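Phosphate-binding protein PstS (Borrelia burgdorferi, PDB 4N13) binds inorganic phosphate with micromolar affinity as the solute-binding lipoprotein of the PstSACB ABC transporter, which imports phosphate into the cell. Local coordinates at residues 212-216 with 261-265. Numbering follows the deposited sequence.
Sequences KETIN and LGIKT
Asn216 joins the C-terminal tail to the short helix 212-216 through one amide group that serves two carbonyls. Its ND2 donates to Gly262 O at 3.0 Å, an almost straight bond (178°) in the carbonyl plane, and also to Lys212 O one turn back. Both acceptors lie close to the amide plane, which fixes the rotation of the group. Lys212 O also accepts from the backbone N of Asn216, on the opposite face of its plane. The amide thus exemplifies how one side chain can fasten a tail without regular structure to a helix, here in a class II ligand-binding protein.

Farther out, a salt bridge joins the exposed Lys264 NZ to Glu213 OE2 at 2.9 Å, though as a hydrogen bond it is weak. Bends in the lysine chain (chi2 -50°, chi4 68°) bring NZ there. The extended Lys212 runs past it in the opposite direction, its NZ paired with Glu256 and linked by a water to Ile263 O.

Apolar contacts complete the join: Leu261 CD2 packs on Ile215 CG2 at 3.5 Å, CD1 against Lys212 CG. Away from the probable phosphate site, the tail is also held by Gln252 and Glu256 of helix 249-257 and by Tyr86 of strand 80-93.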
loop_
_atom_site.group_PDB
_atom_site.type_symbol
_atom_site.label_atom_id
_atom_site.label_comp_id
_atom_site.label_asym_id
_atom_site.label_seq_id
_atom_site.Cartn_x
_atom_site.Cartn_y
_atom_site.Cartn_z
ATOM N N LYS A 212 -1.268 -11.397 -7.208
ATOM C CA LYS A 212 -0.163 -10.715 -7.839
ATOM C C LYS A 212 -0.567 -10.202 -9.234
ATOM O O LYS A 212 -0.197 -9.097 -9.630
ATOM C CB LYS A 212 1.062 -11.613 -7.911
ATOM C CG LYS A 212 2.301 -10.866 -8.395
ATOM C CD LYS A 212 3.544 -11.695 -8.201
ATOM C CE LYS A 212 4.790 -10.935 -8.614
ATOM N NZ LYS A 212 6.000 -11.743 -8.315
ATOM N N GLU A 213 -1.348 -10.979 -9.976
ATOM C CA GLU A 213 -1.747 -10.574 -11.328
ATOM C C GLU A 213 -2.694 -9.371 -11.331
ATOM O O GLU A 213 -2.524 -8.429 -12.122
ATOM C CB GLU A 213 -2.407 -11.740 -12.071
ATOM C CG GLU A 213 -1.461 -12.896 -12.410
ATOM C CD GLU A 213 -0.342 -12.517 -13.379
ATOM O OE1 GLU A 213 -0.541 -11.594 -14.202
ATOM O OE2 GLU A 213 0.740 -13.156 -13.327
ATOM N N THR A 214 -3.693 -9.383 -10.458
ATOM C CA THR A 214 -4.667 -8.299 -10.467
ATOM C C THR A 214 -4.098 -7.036 -9.842
ATOM O O THR A 214 -4.525 -5.937 -10.167
ATOM C CB THR A 214 -5.969 -8.678 -9.754
ATOM O OG1 THR A 214 -5.677 -8.938 -8.381
ATOM C CG2 THR A 214 -6.648 -9.875 -10.428
ATOM N N ILE A 215 -3.146 -7.181 -8.928
ATOM C CA ILE A 215 -2.525 -5.999 -8.353
ATOM C C ILE A 215 -1.576 -5.379 -9.391
ATOM O O ILE A 215 -1.577 -4.156 -9.590
ATOM C CB ILE A 215 -1.855 -6.337 -7.017
ATOM C CG1 ILE A 215 -2.947 -6.666 -5.982
ATOM C CG2 ILE A 215 -0.983 -5.168 -6.555
ATOM C CD1 ILE A 215 -2.451 -7.401 -4.731
ATOM N N ASN A 216 -0.791 -6.200 -10.071
ATOM C CA ASN A 216 0.077 -5.690 -11.121
ATOM C C ASN A 216 -0.674 -5.016 -12.266
ATOM O O ASN A 216 -0.200 -4.029 -12.825
ATOM C CB ASN A 216 1.000 -6.782 -11.651
ATOM C CG ASN A 216 2.324 -6.805 -10.910
ATOM O OD1 ASN A 216 3.261 -6.117 -11.286
ATOM N ND2 ASN A 216 2.382 -7.533 -9.807
ATOM N N LEU A 261 4.832 -6.817 -2.401
ATOM C CA LEU A 261 4.534 -7.553 -3.620
ATOM C C LEU A 261 5.348 -6.978 -4.758
ATOM O O LEU A 261 5.437 -5.766 -4.887
ATOM C CB LEU A 261 3.063 -7.363 -3.959
ATOM C CG LEU A 261 2.582 -8.205 -5.117
ATOM C CD1 LEU A 261 2.545 -9.670 -4.721
ATOM C CD2 LEU A 261 1.204 -7.720 -5.530
ATOM N N GLY A 262 5.955 -7.834 -5.570
ATOM C CA GLY A 262 6.795 -7.399 -6.670
ATOM C C GLY A 262 6.058 -7.188 -7.986
ATOM O O GLY A 262 4.869 -7.463 -8.122
ATOM N N ILE A 263 6.783 -6.634 -8.950
ATOM C CA ILE A 263 6.286 -6.425 -10.293
ATOM C C ILE A 263 6.724 -7.582 -11.192
ATOM O O ILE A 263 7.518 -8.419 -10.801
ATOM C CB ILE A 263 6.849 -5.115 -10.889
ATOM C CG1 ILE A 263 8.377 -5.186 -11.046
ATOM C CG2 ILE A 263 6.409 -3.912 -10.056
ATOM C CD1 ILE A 263 8.951 -4.054 -11.874
ATOM N N LYS A 264 6.245 -7.605 -12.423
ATOM C CA LYS A 264 6.771 -8.556 -13.407
ATOM C C LYS A 264 8.115 -8.093 -13.992
ATOM O O LYS A 264 8.332 -6.896 -14.201
ATOM C CB LYS A 264 5.734 -8.763 -14.505
ATOM C CG LYS A 264 4.356 -9.075 -13.939
ATOM C CD LYS A 264 4.430 -10.201 -12.911
ATOM C CE LYS A 264 3.214 -10.246 -12.003
ATOM N NZ LYS A 264 1.965 -10.643 -12.697
ATOM N N THR A 265 9.018 -9.040 -14.249
ATOM C CA THR A 265 10.330 -8.714 -14.822
ATOM C C THR A 265 10.597 -9.489 -16.110
ATOM O O THR A 265 9.841 -10.385 -16.502
ATOM C CB THR A 265 11.491 -9.036 -13.862
ATOM O OG1 THR A 265 11.654 -10.455 -13.789
ATOM C CG2 THR A 265 11.246 -8.459 -12.473
ATOM O OXT THR A 265 11.603 -9.227 -16.781
HETATM O O HOH W 1 8.192 -10.041 -8.845
#